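Local coordinates for protein TetR family transcriptional regulator (PDB 4ZA6) that probably acts as a TetR-family transcriptional repressor of the quorum-sensing signal degradation gene qsdA in Rhodococcus erythropolis, at residues Leu146-Leu158 against Glu169-Leu181. Numbering follows the deposited sequence.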
loop_
_atom_site.group_PDB
_atom_site.type_symbol
_atom_site.label_atom_id
_atom_site.label_comp_id
_atom_site.label_asym_id
_atom_site.label_seq_id
_atom_site.Cartn_x
_atom_site.Cartn_y
_atom_site.Cartn_z
ATOM N N LEU A 146 -7.169 -5.275 -14.033
ATOM C CA LEU A 146 -7.865 -4.130 -13.427
ATOM C C LEU A 146 -7.307 -3.698 -12.059
ATOM O O LEU A 146 -7.286 -2.509 -11.772
ATOM C CB LEU A 146 -9.371 -4.363 -13.349
ATOM C CG LEU A 146 -10.078 -4.617 -14.658
ATOM C CD1 LEU A 146 -11.458 -5.088 -14.389
ATOM C CD2 LEU A 146 -10.116 -3.370 -15.534
ATOM N N GLY A 147 -6.870 -4.657 -11.246
ATOM C CA GLY A 147 -6.274 -4.419 -9.930
ATOM C C GLY A 147 -4.991 -3.615 -10.055
ATOM O O GLY A 147 -4.818 -2.612 -9.367
ATOM N N GLU A 148 -4.094 -4.028 -10.967
ATOM C CA GLU A 148 -2.850 -3.316 -11.261
ATOM C C GLU A 148 -3.156 -1.898 -11.798
ATOM O O GLU A 148 -2.523 -0.934 -11.364
ATOM C CB GLU A 148 -1.991 -4.140 -12.255
ATOM C CG GLU A 148 -0.734 -3.444 -12.753
ATOM C CD GLU A 148 0.392 -3.182 -11.771
ATOM O OE1 GLU A 148 0.348 -3.702 -10.634
ATOM O OE2 GLU A 148 1.342 -2.468 -12.160
ATOM N N ALA A 149 -4.163 -1.774 -12.692
ATOM C CA ALA A 149 -4.567 -0.490 -13.282
ATOM C C ALA A 149 -5.106 0.483 -12.223
ATOM O O ALA A 149 -4.731 1.649 -12.236
ATOM C CB ALA A 149 -5.603 -0.711 -14.368
ATOM N N LEU A 150 -5.957 -0.009 -11.305
ATOM C CA LEU A 150 -6.532 0.794 -10.220
ATOM C C LEU A 150 -5.415 1.356 -9.332
ATOM O O LEU A 150 -5.413 2.546 -9.060
ATOM C CB LEU A 150 -7.532 -0.026 -9.355
ATOM C CG LEU A 150 -8.961 -0.294 -9.909
ATOM C CD1 LEU A 150 -9.853 -0.898 -8.843
ATOM C CD2 LEU A 150 -9.644 0.992 -10.382
ATOM N N VAL A 151 -4.440 0.513 -8.942
ATOM C CA VAL A 151 -3.311 0.910 -8.095
ATOM C C VAL A 151 -2.469 1.976 -8.804
ATOM O O VAL A 151 -2.160 3.016 -8.200
ATOM C CB VAL A 151 -2.461 -0.339 -7.705
ATOM C CG1 VAL A 151 -1.115 0.047 -7.063
ATOM C CG2 VAL A 151 -3.258 -1.247 -6.782
ATOM N N ARG A 152 -2.085 1.712 -10.063
ATOM C CA ARG A 152 -1.253 2.640 -10.855
ATOM C C ARG A 152 -1.886 4.017 -11.049
ATOM O O ARG A 152 -1.157 5.003 -11.066
ATOM C CB ARG A 152 -0.920 2.049 -12.233
ATOM C CG ARG A 152 -0.008 0.809 -12.212
ATOM C CD ARG A 152 1.433 1.122 -11.894
ATOM N NE ARG A 152 2.053 1.911 -12.964
ATOM C CZ ARG A 152 3.260 2.456 -12.870
ATOM N NH1 ARG A 152 3.962 2.333 -11.753
ATOM N NH2 ARG A 152 3.764 3.147 -13.883
ATOM N N ILE A 153 -3.230 4.079 -11.261
ATOM C CA ILE A 153 -3.951 5.343 -11.502
ATOM C C ILE A 153 -4.181 6.122 -10.250
ATOM O O ILE A 153 -4.274 7.339 -10.332
ATOM C CB ILE A 153 -5.286 5.247 -12.309
ATOM C CG1 ILE A 153 -6.348 4.340 -11.663
ATOM C CG2 ILE A 153 -5.061 5.039 -13.768
ATOM C CD1 ILE A 153 -7.551 4.122 -12.410
ATOM N N CYS A 154 -4.326 5.425 -9.106
ATOM C CA CYS A 154 -4.621 6.005 -7.799
ATOM C C CYS A 154 -3.446 6.478 -7.022
ATOM O O CYS A 154 -3.561 7.505 -6.357
ATOM C CB CYS A 154 -5.462 5.046 -6.962
ATOM S SG CYS A 154 -7.111 4.757 -7.637
ATOM N N ASP A 155 -2.359 5.683 -6.982
ATOM C CA ASP A 155 -1.254 6.022 -6.110
ATOM C C ASP A 155 -0.584 7.392 -6.296
ATOM O O ASP A 155 -0.302 8.061 -5.282
ATOM C CB ASP A 155 -0.298 4.866 -5.884
ATOM C CG ASP A 155 0.439 4.334 -7.091
ATOM O OD1 ASP A 155 0.425 5.020 -8.169
ATOM O OD2 ASP A 155 1.054 3.250 -6.966
ATOM N N VAL A 156 -0.471 7.878 -7.556
ATOM C CA VAL A 156 0.109 9.212 -7.809
ATOM C C VAL A 156 -0.762 10.332 -7.233
ATOM O O VAL A 156 -0.257 11.420 -6.954
ATOM C CB VAL A 156 0.535 9.472 -9.290
ATOM C CG1 VAL A 156 1.757 8.624 -9.658
ATOM C CG2 VAL A 156 -0.620 9.210 -10.254
ATOM N N HIS A 157 -2.083 10.063 -7.072
ATOM C CA HIS A 157 -3.030 11.030 -6.515
ATOM C C HIS A 157 -2.973 10.974 -5.015
ATOM O O HIS A 157 -2.930 12.031 -4.371
ATOM C CB HIS A 157 -4.455 10.807 -7.046
ATOM C CG HIS A 157 -4.593 11.182 -8.482
ATOM N ND1 HIS A 157 -4.573 12.496 -8.883
ATOM C CD2 HIS A 157 -4.683 10.395 -9.576
ATOM C CE1 HIS A 157 -4.679 12.473 -10.198
ATOM N NE2 HIS A 157 -4.770 11.237 -10.656
ATOM N N LEU A 158 -2.962 9.754 -4.438
ATOM C CA LEU A 158 -2.833 9.619 -2.985
ATOM C C LEU A 158 -1.593 10.350 -2.482
ATOM O O LEU A 158 -1.655 11.065 -1.476
ATOM C CB LEU A 158 -2.796 8.141 -2.589
ATOM C CG LEU A 158 -2.574 7.814 -1.114
ATOM C CD1 LEU A 158 -3.565 8.560 -0.195
ATOM C CD2 LEU A 158 -2.607 6.317 -0.889
ATOM N N GLU A 169 -4.923 13.729 -3.404
ATOM C CA GLU A 169 -6.085 13.897 -4.285
ATOM C C GLU A 169 -6.999 12.666 -4.256
ATOM O O GLU A 169 -7.128 11.951 -5.256
ATOM C CB GLU A 169 -5.629 14.248 -5.703
ATOM C CG GLU A 169 -4.798 15.520 -5.740
ATOM C CD GLU A 169 -4.022 15.761 -7.018
ATOM O OE1 GLU A 169 -3.435 16.857 -7.144
ATOM O OE2 GLU A 169 -3.893 14.825 -7.838
ATOM N N ILE A 170 -7.625 12.422 -3.096
ATOM C CA ILE A 170 -8.485 11.248 -2.876
ATOM C C ILE A 170 -9.715 11.185 -3.784
ATOM O O ILE A 170 -9.955 10.143 -4.394
ATOM C CB ILE A 170 -8.753 10.976 -1.364
ATOM C CG1 ILE A 170 -7.408 10.796 -0.612
ATOM C CG2 ILE A 170 -9.690 9.749 -1.147
ATOM C CD1 ILE A 170 -7.474 10.826 0.892
ATOM N N GLU A 171 -10.461 12.303 -3.909
ATOM C CA GLU A 171 -11.652 12.360 -4.759
ATOM C C GLU A 171 -11.358 12.115 -6.207
ATOM O O GLU A 171 -12.133 11.440 -6.871
ATOM C CB GLU A 171 -12.459 13.658 -4.562
ATOM C CG GLU A 171 -13.167 13.701 -3.214
ATOM C CD GLU A 171 -14.135 12.575 -2.876
ATOM O OE1 GLU A 171 -14.257 12.263 -1.673
ATOM O OE2 GLU A 171 -14.768 12.001 -3.790
ATOM N N THR A 172 -10.242 12.651 -6.707
ATOM C CA THR A 172 -9.820 12.424 -8.094
ATOM C C THR A 172 -9.457 10.958 -8.278
ATOM O O THR A 172 -9.810 10.387 -9.296
ATOM C CB THR A 172 -8.676 13.381 -8.488
ATOM O OG1 THR A 172 -9.145 14.724 -8.385
ATOM C CG2 THR A 172 -8.188 13.151 -9.893
ATOM N N ALA A 173 -8.813 10.336 -7.292
ATOM C CA ALA A 173 -8.456 8.912 -7.410
ATOM C C ALA A 173 -9.736 8.064 -7.448
ATOM O O ALA A 173 -9.827 7.144 -8.256
ATOM C CB ALA A 173 -7.555 8.480 -6.256
ATOM N N LEU A 174 -10.753 8.430 -6.636
ATOM C CA LEU A 174 -12.041 7.728 -6.629
ATOM C C LEU A 174 -12.781 7.854 -7.957
ATOM O O LEU A 174 -13.454 6.904 -8.392
ATOM C CB LEU A 174 -12.900 8.244 -5.470
ATOM C CG LEU A 174 -12.440 7.771 -4.077
ATOM C CD1 LEU A 174 -13.273 8.421 -2.976
ATOM C CD2 LEU A 174 -12.495 6.265 -3.958
ATOM N N ASP A 175 -12.685 9.049 -8.591
ATOM C CA ASP A 175 -13.315 9.321 -9.886
ATOM C C ASP A 175 -12.717 8.395 -10.941
ATOM O O ASP A 175 -13.451 7.865 -11.779
ATOM C CB ASP A 175 -13.105 10.787 -10.287
ATOM C CG ASP A 175 -13.902 11.809 -9.505
ATOM O OD1 ASP A 175 -14.993 11.462 -9.027
ATOM O OD2 ASP A 175 -13.459 12.983 -9.437
ATOM N N LEU A 176 -11.390 8.172 -10.868
ATOM C CA LEU A 176 -10.645 7.273 -11.773
ATOM C C LEU A 176 -11.027 5.800 -11.564
ATOM O O LEU A 176 -11.168 5.067 -12.544
ATOM C CB LEU A 176 -9.139 7.475 -11.621
ATOM C CG LEU A 176 -8.579 8.751 -12.273
ATOM C CD1 LEU A 176 -7.192 9.059 -11.738
ATOM C CD2 LEU A 176 -8.521 8.626 -13.815
ATOM N N ILE A 177 -11.234 5.380 -10.297
ATOM C CA ILE A 177 -11.697 4.018 -9.965
ATOM C C ILE A 177 -13.086 3.809 -10.560
ATOM O O ILE A 177 -13.307 2.797 -11.234
ATOM C CB ILE A 177 -11.672 3.739 -8.448
ATOM C CG1 ILE A 177 -10.252 3.818 -7.906
ATOM C CG2 ILE A 177 -12.318 2.380 -8.118
ATOM C CD1 ILE A 177 -10.207 4.097 -6.419
ATOM N N ALA A 178 -14.013 4.774 -10.322
ATOM C CA ALA A 178 -15.384 4.747 -10.866
ATOM C C ALA A 178 -15.344 4.577 -12.393
ATOM O O ALA A 178 -15.949 3.652 -12.914
ATOM C CB ALA A 178 -16.109 6.036 -10.525
ATOM N N LEU A 179 -14.568 5.437 -13.091
ATOM C CA LEU A 179 -14.381 5.396 -14.547
ATOM C C LEU A 179 -13.837 4.060 -15.001
ATOM O O LEU A 179 -14.330 3.514 -15.974
ATOM C CB LEU A 179 -13.438 6.533 -14.978
ATOM C CG LEU A 179 -13.065 6.624 -16.446
ATOM C CD1 LEU A 179 -14.243 7.149 -17.306
ATOM C CD2 LEU A 179 -11.832 7.486 -16.619
ATOM N N LEU A 180 -12.855 3.501 -14.281
ATOM C CA LEU A 180 -12.316 2.189 -14.620
ATOM C C LEU A 180 -13.372 1.077 -14.446
ATOM O O LEU A 180 -13.392 0.130 -15.223
ATOM C CB LEU A 180 -11.078 1.875 -13.775
ATOM C CG LEU A 180 -9.977 1.183 -14.556
ATOM C CD1 LEU A 180 -8.907 2.154 -14.965
ATOM C CD2 LEU A 180 -9.398 0.003 -13.786
ATOM N N LEU A 181 -14.260 1.215 -13.457
ATOM C CA LEU A 181 -15.314 0.233 -13.181
ATOM C C LEU A 181 -16.566 0.425 -14.067
ATOM O O LEU A 181 -17.511 -0.361 -13.978
ATOM C CB LEU A 181 -15.724 0.299 -11.698
ATOM C CG LEU A 181 -14.672 0.030 -10.621
ATOM C CD1 LEU A 181 -15.262 0.225 -9.232
ATOM C CD2 LEU A 181 -14.020 -1.335 -10.768
#
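H157 meets E169 where helix 143-158 ends beside the start of helix 170-181. The H157 CB lies 4.0 Å from A173 CB and touches the E169 carbonyl. Its chi1 of -71° sets CG anti to the carbonyl carbon, near E169 OE2. ND1 donates to E169 OE2 at 2.6 Å. The acceptor lies close to the ring plane, although ring and carboxylate planes are turned 38° apart. CE1 has T172 CG2 at 3.6 Å; this methyl sits over one ring face in a CH-pi contact, offset toward the rim. CD2 and NE2 both touch L176 CD1, NE2 at 3.4 Å. The backbones add a second bond, from E169 N to H157 O at 2.8 Å. E169, the N-cap residue of helix 170-181, is held through its main-chain N and its carboxylate.

Beyond this polar end the antiparallel pair is apolar. C154 SG packs on I177 CG1 at 3.3 Å. L150 crosses I177 at about a right angle. L180 is a knob among L146, A149, L150 and I153, and its CD1 is tight against I153 CD1 at 3.5 Å. Helix 74-90 adds M86 against A173 and F82 against I177.

The contact joins two antiparallel helices of the TetR-like C-terminal domain. With ND1 as donor, the ring carries a proton there. The carboxylate would probably favour a protonated imidazole, although R165, in a long, weak ion pair with OE2, may temper this.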